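PDB 3LJS: fructokinase from Xylella fastidiosa Temecula1, which probably transfers a phosphate group from ATP to fructose, giving a fructose phosphate. Local coordinates for residues Ala300-Leu305 and Ser320-Leu325; Lys4-Cys9 and Gly50-Phe55; Asp16-Pro21 and Gln310-Ala315; Met268-Ala273 and Leu296-Ala301; Gly11-Asp16 and Asp66-Ser71. One frame throughout, in Å; residues are numbered along the deposited sequence.

Interaction 1: Ala300-Leu305 and Ser320-Leu325; sequences AAVGAL and SEVLSL
Leu305 holds CG anti to its carbonyl carbon (chi1 -72°), which carries CD1 onto the backbone of the facing helix, whereas Leu325 has CG anti to its backbone N (chi1 171°) and sends CD2 back the other way. The two leucine side chains overlap while running in opposing senses, with Leu325 CD2 3.7 Å from Leu305 CG. Leu325 CD2 also lies 3.8 Å from Ala301 O. Leu305 CD1 rests 3.5 Å from Val322 CA and 3.4 Å from Glu321 O. Val322 divides its branches: CG1 meets Ala301 CB at 3.6 Å, and CG2 meets Val302 CG2 at 3.8 Å. The segment axes cross at 109° and come within 9.1 Å, a steep crossing that lays the C-terminal helix 319-328 over the last turns of helix 289-305. Pro317 touches both Leu305 and Val322, and Phe250 touches Ala301 and Ala304, so loops border the seam. Glu321, at its margin, turns OE1 back to the backbone N of Met318. No hydrogen bond crosses between the two segments, and the C-terminal helix is held here by the fit of methyl groups against one another and against the backbone, without directional bonds.

Interaction 2: Lys4-Cys9 and Gly50-Phe55; sequences KKTILC and GGAVQF
Ala52 O is gripped by two donors: Ile7 N at 2.9 Å and a water at 3.0 Å. That water gives its other hydrogen to Lys5 O, 2.6 Å away, and so bridges the two segments just before the strands pair. A third, weaker approach comes from Thr6 CA, 3.4 Å from Ala52 O. Further along, Gln54 N donates to Ile7 O at 2.9 Å, and Gln54 O in turn receives Cys9 N in a nearly straight bond (2.9 Å, 176° at the hydrogen). This alternation is that of parallel strands, with Ile7 beside Val53, Leu8 beside Gln54 and Cys9 beside Phe55. Val53 CG2, anti to its backbone N, approaches Ile7 O obliquely from beyond the oxygen, and Cys9 SG is 4.1 Å from Val53 CG2. Ile7, Cys9 and Val53 all face helix 38-49, which ends in a Schellman motif at Gly50 and delivers the chain into strand 53-60. On the other side of the sheet Thr6 CG2 meets Gln54 CB. The strands are neighbours in the large, mostly parallel sheet of the ribokinase-like fold. Main-chain bonds fix their register, and the apolar side chains join that register to helix 38-49.

Interaction 3: Asp16-Pro21 and Gln310-Ala315; sequences DMLAQP and QGAFTA
Strand 14-19 of the small four-stranded sheet, which corresponds to the lid of PfkB kinases, meets the turn between the short strands 307-308 and 313-315, with Leu18 and Asp16 facing Gln310 and Ala312. Gln310 reaches across with an extended chain (chi2 173°), laying its amide against the side chain of Leu18 and the backbone beyond it. Gln310 NE2 is 3.6 Å from Leu18 CB, and the two side chains cross obliquely. At the end of the same amide, Gln310 OE1 stands 3.1 Å from Ala19 O; both are acceptors as modelled, so no hydrogen bond joins them. Nearer the turn, Ala312 CB lies 3.4 Å from Asp16 OD2, which makes the carboxylate the closest part of Asp16 to the turn. Leu18 CD1 comes within 4.3 Å of Ala312 CB, so that Ala312 is touched by two side chains from alternate positions of one strand. In PfkB kinases such a small sheet, projecting from the main domain, forms a lid beside the sugar-binding cleft, and the present contact joins its strand 14-19 to a turn that follows the long helix 289-305. Positive phi angles at three successive residues, Gln310 (54°), Gly311 and Ala312 (66°), curl that turn toward the strand. Beyond it, a classic beta bulge sets Thr314 and Ala315 together opposite Val307. Strand 14-19 is paired on its two sides with strands 30-36 and 92-97, while Met17 (selenomethionine), on the opposite side of the strand from Leu18, packs on Met17 of the second subunit.

Interaction 4: Met268-Ala273 and Leu296-Ala301; sequences MLYTFA and LRFAAA
The rings of Tyr270 and Phe298 lie with planes only 22° apart, but they are offset so far, centroids 5.8 Å apart, that little of one ring lies over the other. Tyr270 CD2 and Phe298 CE2 make the closest approach at 3.8 Å. Thr271 OG1 comes obliquely to the Phe298 ring, 3.1 Å from Phe298 CD2; the hydroxyl is hydrogen-bonded to Gly267 O one turn back, so this buried polar atom has its partner within its own helix. Phe272 has Met268 O over one face, toward the rim, and meets Phe285 edge-to-face. At the other end of the contact the backbones draw together: the CA atoms of Met268 and Ala299 are 4.8 Å apart, and Ala299 CB, a small group, fits 3.7 Å from Met268 N. Met268, a selenomethionine, extends with CG anti to its backbone N (chi1 175°) and then bends at chi3, running alongside the Leu296 side chain in the same sense, with Met268 SE 4.0 Å from Leu296 CD2. Both side chains reach Leu228 of strand 226-230. The segment axes meet at 139°, closer to antiparallel than to perpendicular. Helices 262-275 and 289-305 thus pack beside the large sheet near the nucleotide site: the side chain of Met268 is about 6 Å from that of the ATP-binding Lys195, and ATP-binding Gly261 directly precedes helix 262-275, consistent with the anion hole that PfkB kinases form at the N terminus of this helix.

Interaction 5: Gly11-Asp16 and Asp66-Ser71; sequences GEALID and DFLFDS
Leu68 pushes its two methyls at the backbone of strand 14-19 and the residue before it: Leu68 CD1 lies 3.7 Å from Ala13 O, and Leu68 CD2 lies 3.6 Å from Leu14 O. Ile15 completes the inner shell. With CG1 anti to its carbonyl carbon (chi1 -60°) and the chain folded at chi2 (-62°), it brings CD1 to 3.8 Å from Leu68 CD2 and to the edge of the Phe67 ring, near its plane. There Ile15 CD1 is 3.5 Å from Phe67 CD2. Ala13 CB is a looser neighbour of Leu68 CD1. The axis of helix 63-75 runs nearly at right angles to the strand here, 97° between their directions, and the contact sits where the chain leaves the large sheet for the small sheet of this ribokinase-like fold, so the helix backs onto the joint between the two. Behind the first shell, Ser71 stands over the centre of the Phe67 ring with OG 3.7 Å above its plane. The same OG donates to Phe67 O at 2.7 Å, while Ser71 N reaches that oxygen from the opposite face of the carbonyl. Further out, Ala35 of strand 30-36 touches both Phe67 and Leu68, Leu59 packs on Leu68 and Ala13, and Asp66 forms a salt bridge with Arg84.

From the N terminus, the chain opens interactions 2, 5 and 3 in turn, the last two sharing Asp16 on strand 14-19. Residues 50-55 then close interaction 2 and residues 66-71 interaction 5, so these two loops cross, and Phe55 touches Ala13 between them. Interaction 3 stays open for almost 300 residues, crossing both, and joins the small sheet to the turn at 310-315. Within that span interaction 4 opens and closes, pairing two helices near the large sheet; it touches interaction 2 where Ile7 meets the backbone of 268-273. Interaction 1 begins on helix 289-305, shares Ala300 and Ala301 with interaction 4, crosses interaction 3, and fastens the C-terminal helix last.

Interaction 1: Ala300-Leu305 and Ser320-Leu325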
# COMPACT_ATOMS: atom_id res chain seq x y z
N ALA B 300 -6.53 29.94 14.96
CA ALA B 300 -6.02 29.19 16.10
C ALA B 300 -7.17 28.44 16.79
O ALA B 300 -6.99 27.31 17.25
CB ALA B 300 -5.35 30.13 17.09
N ALA B 301 -8.34 29.07 16.84
CA ALA B 301 -9.50 28.44 17.47
C ALA B 301 -9.91 27.19 16.70
O ALA B 301 -10.27 26.18 17.29
CB ALA B 301 -10.66 29.42 17.55
N VAL B 302 -9.87 27.27 15.37
CA VAL B 302 -10.22 26.13 14.53
C VAL B 302 -9.22 24.98 14.80
O VAL B 302 -9.61 23.83 14.98
CB VAL B 302 -10.16 26.50 13.02
CG1 VAL B 302 -10.43 25.26 12.16
CG2 VAL B 302 -11.19 27.59 12.70
N GLY B 303 -7.94 25.33 14.82
CA GLY B 303 -6.91 24.33 15.06
C GLY B 303 -7.05 23.68 16.43
O GLY B 303 -6.80 22.49 16.58
N ALA B 304 -7.45 24.47 17.42
CA ALA B 304 -7.61 23.96 18.77
C ALA B 304 -8.80 23.01 18.92
O ALA B 304 -8.77 22.10 19.74
CB ALA B 304 -7.75 25.13 19.75
N LEU B 305 -9.84 23.22 18.11
CA LEU B 305 -11.04 22.39 18.18
C LEU B 305 -10.98 21.13 17.32
O LEU B 305 -11.71 20.17 17.58
CB LEU B 305 -12.27 23.21 17.78
CG LEU B 305 -12.75 24.27 18.78
CD1 LEU B 305 -13.76 25.19 18.11
CD2 LEU B 305 -13.35 23.58 20.00
N SER B 320 -20.15 27.79 14.25
CA SER B 320 -20.74 28.07 15.56
C SER B 320 -19.84 27.64 16.72
O SER B 320 -19.71 28.35 17.71
CB SER B 320 -22.10 27.38 15.68
OG SER B 320 -21.97 25.98 15.46
N GLU B 321 -19.23 26.47 16.59
CA GLU B 321 -18.35 25.94 17.62
C GLU B 321 -17.06 26.75 17.76
O GLU B 321 -16.57 26.95 18.87
CB GLU B 321 -18.01 24.48 17.31
CG GLU B 321 -19.24 23.61 17.23
CD GLU B 321 -18.92 22.17 16.88
OE1 GLU B 321 -18.23 21.95 15.86
OE2 GLU B 321 -19.37 21.27 17.61
N VAL B 322 -16.52 27.20 16.64
CA VAL B 322 -15.30 28.01 16.67
C VAL B 322 -15.61 29.37 17.31
O VAL B 322 -14.88 29.83 18.19
CB VAL B 322 -14.74 28.24 15.26
CG1 VAL B 322 -13.54 29.19 15.32
CG2 VAL B 322 -14.35 26.92 14.63
N LEU B 323 -16.69 30.01 16.87
CA LEU B 323 -17.06 31.30 17.42
C LEU B 323 -17.38 31.21 18.92
O LEU B 323 -17.08 32.13 19.67
CB LEU B 323 -18.24 31.90 16.65
CG LEU B 323 -17.94 32.25 15.18
CD1 LEU B 323 -19.19 32.80 14.50
CD2 LEU B 323 -16.81 33.29 15.13
N SER B 324 -17.99 30.10 19.35
CA SER B 324 -18.32 29.93 20.76
C SER B 324 -17.05 29.84 21.59
O SER B 324 -16.99 30.40 22.69
CB SER B 324 -19.15 28.65 20.99
OG SER B 324 -20.43 28.77 20.40
N LEU B 325 -16.05 29.14 21.08
CA LEU B 325 -14.78 29.02 21.80
C LEU B 325 -14.14 30.38 21.97
O LEU B 325 -13.66 30.73 23.06
CB LEU B 325 -13.81 28.09 21.06
CG LEU B 325 -12.38 28.08 21.62
CD1 LEU B 325 -12.40 27.64 23.08
CD2 LEU B 325 -11.50 27.15 20.79

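Interaction 2: Lys4-Cys9 and Gly50-Phe55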
# COMPACT_ATOMS: atom_id res chain seq x y z
N LYS B 4 -16.36 34.98 -6.83
CA LYS B 4 -14.96 34.56 -6.82
C LYS B 4 -14.59 34.49 -5.34
O LYS B 4 -13.90 35.36 -4.82
CB LYS B 4 -14.10 35.60 -7.57
CG LYS B 4 -12.70 35.15 -8.01
CD LYS B 4 -12.00 36.16 -8.94
CE LYS B 4 -10.57 35.72 -9.26
NZ LYS B 4 -10.46 34.38 -9.91
N LYS B 5 -15.07 33.45 -4.67
CA LYS B 5 -14.81 33.28 -3.24
C LYS B 5 -14.39 31.85 -2.93
O LYS B 5 -14.21 31.48 -1.77
CB LYS B 5 -16.09 33.59 -2.43
CG LYS B 5 -16.75 34.93 -2.73
CD LYS B 5 -15.89 36.10 -2.23
CE LYS B 5 -16.33 36.57 -0.85
NZ LYS B 5 -15.53 37.73 -0.37
N THR B 6 -14.21 31.05 -3.97
CA THR B 6 -13.85 29.64 -3.80
C THR B 6 -12.39 29.45 -3.42
O THR B 6 -11.51 30.12 -3.97
CB THR B 6 -14.15 28.83 -5.08
OG1 THR B 6 -15.53 29.00 -5.42
CG2 THR B 6 -13.86 27.34 -4.86
N ILE B 7 -12.15 28.57 -2.46
CA ILE B 7 -10.81 28.24 -2.03
C ILE B 7 -10.46 26.95 -2.76
O ILE B 7 -11.16 25.95 -2.64
CB ILE B 7 -10.75 28.01 -0.51
CG1 ILE B 7 -11.07 29.33 0.20
CG2 ILE B 7 -9.35 27.50 -0.10
CD1 ILE B 7 -11.23 29.21 1.68
N LEU B 8 -9.40 27.01 -3.55
CA LEU B 8 -8.97 25.88 -4.33
C LEU B 8 -7.77 25.22 -3.65
O LEU B 8 -6.71 25.82 -3.53
CB LEU B 8 -8.65 26.39 -5.74
CG LEU B 8 -7.82 25.65 -6.78
CD1 LEU B 8 -7.85 24.17 -6.54
CD2 LEU B 8 -8.36 26.03 -8.16
N CYS B 9 -7.98 23.99 -3.17
CA CYS B 9 -6.92 23.24 -2.50
C CYS B 9 -6.37 22.22 -3.48
O CYS B 9 -7.10 21.35 -3.95
CB CYS B 9 -7.47 22.53 -1.26
SG CYS B 9 -8.02 23.67 0.03
N GLY B 50 -18.36 26.14 6.29
CA GLY B 50 -19.34 26.70 5.38
C GLY B 50 -18.77 27.47 4.20
O GLY B 50 -19.52 28.07 3.43
N GLY B 51 -17.45 27.45 4.03
CA GLY B 51 -16.86 28.17 2.93
C GLY B 51 -16.94 27.43 1.61
O GLY B 51 -17.07 26.20 1.59
N ALA B 52 -16.88 28.16 0.50
CA ALA B 52 -16.92 27.54 -0.82
C ALA B 52 -15.52 27.00 -1.07
O ALA B 52 -14.55 27.76 -1.09
CB ALA B 52 -17.28 28.58 -1.89
N VAL B 53 -15.40 25.69 -1.25
CA VAL B 53 -14.08 25.10 -1.45
C VAL B 53 -14.12 23.92 -2.41
O VAL B 53 -15.08 23.15 -2.46
CB VAL B 53 -13.48 24.63 -0.10
CG1 VAL B 53 -14.38 23.59 0.55
CG2 VAL B 53 -12.08 24.07 -0.31
N GLN B 54 -13.05 23.80 -3.18
CA GLN B 54 -12.92 22.74 -4.15
C GLN B 54 -11.56 22.07 -3.95
O GLN B 54 -10.58 22.73 -3.61
CB GLN B 54 -13.02 23.34 -5.55
CG GLN B 54 -12.75 22.40 -6.70
CD GLN B 54 -12.88 23.09 -8.05
OE1 GLN B 54 -12.87 24.31 -8.14
NE2 GLN B 54 -12.99 22.30 -9.11
N PHE B 55 -11.52 20.75 -4.12
CA PHE B 55 -10.25 20.04 -4.02
C PHE B 55 -9.87 19.66 -5.44
O PHE B 55 -10.66 19.02 -6.15
CB PHE B 55 -10.34 18.77 -3.18
CG PHE B 55 -9.06 17.98 -3.16
CD1 PHE B 55 -8.01 18.35 -2.33
CD2 PHE B 55 -8.88 16.90 -4.02
CE1 PHE B 55 -6.79 17.66 -2.35
CE2 PHE B 55 -7.67 16.20 -4.06
CZ PHE B 55 -6.62 16.59 -3.22
O HOH W 1 -14.82 30.31 0.48

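Interaction 3: Asp16-Pro21 and Gln310-Ala315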
# COMPACT_ATOMS: atom_id res chain seq x y z
N ASP B 16 -4.75 7.49 5.28
CA ASP B 16 -3.88 7.34 6.44
C ASP B 16 -4.35 6.03 7.06
O ASP B 16 -5.52 5.92 7.45
CB ASP B 16 -4.06 8.47 7.46
CG ASP B 16 -3.50 9.80 6.99
OD1 ASP B 16 -2.41 9.83 6.40
OD2 ASP B 16 -4.16 10.84 7.23
N MSE B 17 -3.47 5.04 7.13
CA MSE B 17 -3.80 3.74 7.73
C MSE B 17 -3.21 3.71 9.13
O MSE B 17 -2.01 3.54 9.31
CB MSE B 17 -3.23 2.60 6.88
CG MSE B 17 -3.94 2.39 5.56
SE MSE B 17 -5.72 1.64 5.76
CE MSE B 17 -5.24 -0.22 5.74
N LEU B 18 -4.08 3.88 10.12
CA LEU B 18 -3.69 3.93 11.53
C LEU B 18 -3.55 2.57 12.20
O LEU B 18 -4.54 1.89 12.47
CB LEU B 18 -4.70 4.78 12.30
CG LEU B 18 -4.64 6.31 12.17
CD1 LEU B 18 -4.33 6.73 10.75
CD2 LEU B 18 -5.95 6.90 12.65
N ALA B 19 -2.31 2.18 12.49
CA ALA B 19 -2.04 0.91 13.13
C ALA B 19 -2.55 0.95 14.57
O ALA B 19 -2.20 1.85 15.33
CB ALA B 19 -0.55 0.61 13.12
N GLN B 20 -3.37 -0.03 14.93
CA GLN B 20 -3.91 -0.11 16.28
C GLN B 20 -3.03 -1.02 17.14
O GLN B 20 -2.40 -1.95 16.63
CB GLN B 20 -5.34 -0.67 16.27
CG GLN B 20 -6.33 0.19 15.51
CD GLN B 20 -6.20 1.66 15.85
OE1 GLN B 20 -5.39 2.37 15.25
NE2 GLN B 20 -6.97 2.12 16.83
N PRO B 21 -2.99 -0.76 18.45
CA PRO B 21 -2.18 -1.57 19.36
C PRO B 21 -2.63 -3.03 19.35
O PRO B 21 -3.79 -3.33 19.05
CB PRO B 21 -2.42 -0.92 20.72
CG PRO B 21 -2.72 0.51 20.36
CD PRO B 21 -3.64 0.34 19.18
N GLN B 310 -3.58 9.93 16.03
CA GLN B 310 -2.32 9.50 15.41
C GLN B 310 -2.16 10.36 14.17
O GLN B 310 -1.82 9.86 13.09
CB GLN B 310 -2.39 8.02 15.00
CG GLN B 310 -2.65 7.05 16.14
CD GLN B 310 -2.87 5.63 15.65
OE1 GLN B 310 -1.95 4.98 15.14
NE2 GLN B 310 -4.09 5.13 15.80
N GLY B 311 -2.39 11.66 14.31
CA GLY B 311 -2.31 12.53 13.16
C GLY B 311 -3.61 12.21 12.45
O GLY B 311 -4.40 11.42 12.97
N ALA B 312 -3.87 12.76 11.28
CA ALA B 312 -5.12 12.45 10.59
C ALA B 312 -6.30 12.99 11.40
O ALA B 312 -6.51 12.62 12.56
CB ALA B 312 -5.27 10.94 10.41
N PHE B 313 -7.07 13.87 10.77
CA PHE B 313 -8.22 14.49 11.42
C PHE B 313 -9.47 13.62 11.42
O PHE B 313 -9.86 13.06 10.39
CB PHE B 313 -8.50 15.83 10.73
CG PHE B 313 -7.39 16.83 10.90
CD1 PHE B 313 -7.47 17.81 11.89
CD2 PHE B 313 -6.26 16.78 10.09
CE1 PHE B 313 -6.42 18.71 12.08
CE2 PHE B 313 -5.22 17.68 10.27
CZ PHE B 313 -5.30 18.65 11.27
N THR B 314 -10.09 13.49 12.59
CA THR B 314 -11.29 12.70 12.72
C THR B 314 -12.52 13.59 12.84
O THR B 314 -13.65 13.12 12.73
CB THR B 314 -11.22 11.76 13.95
OG1 THR B 314 -10.99 12.53 15.14
CG2 THR B 314 -10.08 10.76 13.78
N ALA B 315 -12.30 14.89 13.06
CA ALA B 315 -13.40 15.84 13.19
C ALA B 315 -12.96 17.29 13.05
O ALA B 315 -11.98 17.72 13.65
CB ALA B 315 -14.11 15.65 14.53

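Interaction 4: Met268-Ala273 and Leu296-Ala301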
# COMPACT_ATOMS: atom_id res chain seq x y z
N MSE B 268 -7.85 29.89 8.61
CA MSE B 268 -7.31 31.13 8.08
C MSE B 268 -7.82 31.46 6.68
O MSE B 268 -8.30 32.57 6.43
CB MSE B 268 -5.77 31.06 8.06
CG MSE B 268 -5.10 32.27 7.42
SE MSE B 268 -3.16 32.11 7.43
CE MSE B 268 -2.97 30.75 6.06
N LEU B 269 -7.70 30.51 5.75
CA LEU B 269 -8.15 30.74 4.39
C LEU B 269 -9.66 30.98 4.34
O LEU B 269 -10.14 31.81 3.57
CB LEU B 269 -7.76 29.57 3.49
CG LEU B 269 -6.25 29.27 3.43
CD1 LEU B 269 -5.98 28.15 2.43
CD2 LEU B 269 -5.49 30.53 3.02
N TYR B 270 -10.41 30.26 5.18
CA TYR B 270 -11.85 30.44 5.24
C TYR B 270 -12.17 31.90 5.56
O TYR B 270 -13.02 32.51 4.91
CB TYR B 270 -12.47 29.55 6.34
CG TYR B 270 -13.87 29.98 6.72
CD1 TYR B 270 -14.98 29.62 5.95
CD2 TYR B 270 -14.09 30.80 7.83
CE1 TYR B 270 -16.27 30.08 6.27
CE2 TYR B 270 -15.36 31.26 8.15
CZ TYR B 270 -16.44 30.91 7.37
OH TYR B 270 -17.69 31.40 7.70
N THR B 271 -11.49 32.45 6.56
CA THR B 271 -11.73 33.84 6.96
C THR B 271 -11.34 34.82 5.86
O THR B 271 -12.05 35.80 5.63
CB THR B 271 -10.98 34.18 8.26
OG1 THR B 271 -11.35 33.25 9.29
CG2 THR B 271 -11.36 35.57 8.73
N PHE B 272 -10.21 34.55 5.19
CA PHE B 272 -9.74 35.41 4.10
C PHE B 272 -10.84 35.52 3.04
O PHE B 272 -11.18 36.61 2.59
CB PHE B 272 -8.50 34.82 3.41
CG PHE B 272 -7.22 34.96 4.18
CD1 PHE B 272 -7.15 35.71 5.36
CD2 PHE B 272 -6.06 34.35 3.72
CE1 PHE B 272 -5.94 35.84 6.05
CE2 PHE B 272 -4.85 34.47 4.40
CZ PHE B 272 -4.79 35.22 5.57
N ALA B 273 -11.37 34.37 2.63
CA ALA B 273 -12.40 34.32 1.60
C ALA B 273 -13.68 35.03 2.01
O ALA B 273 -14.37 35.60 1.17
CB ALA B 273 -12.69 32.87 1.23
N LEU B 296 -6.11 35.61 12.73
CA LEU B 296 -5.32 34.47 13.15
C LEU B 296 -5.85 33.87 14.45
O LEU B 296 -5.63 32.70 14.73
CB LEU B 296 -3.84 34.85 13.26
CG LEU B 296 -3.29 35.31 11.90
CD1 LEU B 296 -1.82 35.67 12.04
CD2 LEU B 296 -3.48 34.22 10.84
N ARG B 297 -6.55 34.68 15.26
CA ARG B 297 -7.12 34.14 16.49
C ARG B 297 -8.18 33.11 16.10
O ARG B 297 -8.32 32.06 16.72
CB ARG B 297 -7.78 35.24 17.33
CG ARG B 297 -8.64 34.67 18.47
CD ARG B 297 -9.37 35.75 19.27
NE ARG B 297 -8.44 36.61 20.00
CZ ARG B 297 -8.16 37.86 19.68
NH1 ARG B 297 -8.75 38.44 18.63
NH2 ARG B 297 -7.28 38.55 20.40
N PHE B 298 -8.95 33.44 15.06
CA PHE B 298 -9.98 32.54 14.56
C PHE B 298 -9.33 31.24 14.09
O PHE B 298 -9.77 30.14 14.43
CB PHE B 298 -10.71 33.18 13.37
CG PHE B 298 -11.81 32.34 12.79
CD1 PHE B 298 -13.11 32.45 13.26
CD2 PHE B 298 -11.53 31.40 11.79
CE1 PHE B 298 -14.13 31.65 12.74
CE2 PHE B 298 -12.54 30.60 11.26
CZ PHE B 298 -13.85 30.72 11.74
N ALA B 299 -8.27 31.38 13.29
CA ALA B 299 -7.55 30.21 12.76
C ALA B 299 -7.05 29.32 13.90
O ALA B 299 -7.14 28.09 13.82
CB ALA B 299 -6.39 30.68 11.90
N ALA B 300 -6.53 29.94 14.96
CA ALA B 300 -6.02 29.19 16.10
C ALA B 300 -7.17 28.44 16.79
O ALA B 300 -6.99 27.31 17.25
CB ALA B 300 -5.35 30.13 17.09
N ALA B 301 -8.34 29.07 16.84
CA ALA B 301 -9.50 28.44 17.47
C ALA B 301 -9.91 27.19 16.70
O ALA B 301 -10.27 26.18 17.29
CB ALA B 301 -10.66 29.42 17.55

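Interaction 5: Gly11-Asp16 and Asp66-Ser71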
# COMPACT_ATOMS: atom_id res chain seq x y z
N GLY B 11 -3.40 19.25 -4.74
CA GLY B 11 -2.37 18.32 -4.32
C GLY B 11 -2.79 16.89 -4.08
O GLY B 11 -3.53 16.29 -4.85
N GLU B 12 -2.32 16.35 -2.97
CA GLU B 12 -2.61 14.98 -2.65
C GLU B 12 -3.68 14.76 -1.60
O GLU B 12 -3.79 15.50 -0.62
CB GLU B 12 -1.33 14.24 -2.23
CG GLU B 12 -0.93 14.42 -0.76
CD GLU B 12 -0.40 15.81 -0.42
OE1 GLU B 12 -0.38 16.69 -1.32
OE2 GLU B 12 0.01 16.02 0.75
N ALA B 13 -4.48 13.74 -1.85
CA ALA B 13 -5.52 13.27 -0.97
C ALA B 13 -5.10 11.80 -0.92
O ALA B 13 -4.85 11.19 -1.96
CB ALA B 13 -6.90 13.41 -1.61
N LEU B 14 -4.96 11.24 0.28
CA LEU B 14 -4.54 9.86 0.40
C LEU B 14 -5.16 9.22 1.62
O LEU B 14 -5.89 9.88 2.36
CB LEU B 14 -3.01 9.77 0.48
CG LEU B 14 -2.30 10.74 1.45
CD1 LEU B 14 -2.62 10.39 2.89
CD2 LEU B 14 -0.80 10.66 1.21
N ILE B 15 -4.86 7.94 1.83
CA ILE B 15 -5.40 7.21 2.97
C ILE B 15 -4.38 7.07 4.08
O ILE B 15 -3.25 6.61 3.85
CB ILE B 15 -5.85 5.78 2.56
CG1 ILE B 15 -6.93 5.85 1.48
CG2 ILE B 15 -6.35 5.02 3.77
CD1 ILE B 15 -8.20 6.55 1.92
N ASP B 16 -4.75 7.49 5.28
CA ASP B 16 -3.88 7.34 6.44
C ASP B 16 -4.35 6.03 7.06
O ASP B 16 -5.52 5.92 7.45
CB ASP B 16 -4.06 8.47 7.46
CG ASP B 16 -3.50 9.80 6.99
OD1 ASP B 16 -2.41 9.83 6.40
OD2 ASP B 16 -4.16 10.84 7.23
N ASP B 66 -12.36 5.91 -4.30
CA ASP B 66 -13.81 6.09 -4.18
C ASP B 66 -14.13 6.61 -2.78
O ASP B 66 -15.02 7.45 -2.61
CB ASP B 66 -14.55 4.77 -4.40
CG ASP B 66 -14.38 4.23 -5.81
OD1 ASP B 66 -14.14 5.04 -6.74
OD2 ASP B 66 -14.51 3.00 -5.99
N PHE B 67 -13.41 6.11 -1.79
CA PHE B 67 -13.61 6.52 -0.40
C PHE B 67 -13.31 8.00 -0.23
O PHE B 67 -14.05 8.73 0.44
CB PHE B 67 -12.70 5.72 0.53
CG PHE B 67 -12.73 6.21 1.96
CD1 PHE B 67 -13.87 6.07 2.73
CD2 PHE B 67 -11.60 6.79 2.52
CE1 PHE B 67 -13.89 6.50 4.06
CE2 PHE B 67 -11.60 7.22 3.85
CZ PHE B 67 -12.75 7.07 4.62
N LEU B 68 -12.21 8.44 -0.82
CA LEU B 68 -11.81 9.85 -0.74
C LEU B 68 -12.81 10.73 -1.48
O LEU B 68 -13.21 11.78 -0.99
CB LEU B 68 -10.41 10.02 -1.31
CG LEU B 68 -9.31 9.37 -0.47
CD1 LEU B 68 -7.98 9.44 -1.20
CD2 LEU B 68 -9.21 10.07 0.88
N PHE B 69 -13.23 10.29 -2.66
CA PHE B 69 -14.19 11.06 -3.45
C PHE B 69 -15.49 11.27 -2.68
O PHE B 69 -16.01 12.39 -2.60
CB PHE B 69 -14.51 10.35 -4.76
CG PHE B 69 -15.38 11.16 -5.68
CD1 PHE B 69 -14.82 12.00 -6.64
CD2 PHE B 69 -16.76 11.11 -5.57
CE1 PHE B 69 -15.62 12.77 -7.48
CE2 PHE B 69 -17.58 11.88 -6.41
CZ PHE B 69 -17.00 12.71 -7.37
N ASP B 70 -16.03 10.19 -2.11
CA ASP B 70 -17.27 10.26 -1.35
C ASP B 70 -17.11 11.08 -0.08
O ASP B 70 -18.02 11.80 0.31
CB ASP B 70 -17.78 8.86 -1.00
CG ASP B 70 -18.12 8.03 -2.23
OD1 ASP B 70 -18.63 8.60 -3.21
OD2 ASP B 70 -17.89 6.80 -2.20
N SER B 71 -15.95 10.95 0.57
CA SER B 71 -15.68 11.71 1.79
C SER B 71 -15.73 13.21 1.47
O SER B 71 -16.27 13.99 2.26
CB SER B 71 -14.30 11.35 2.36
OG SER B 71 -14.27 10.00 2.79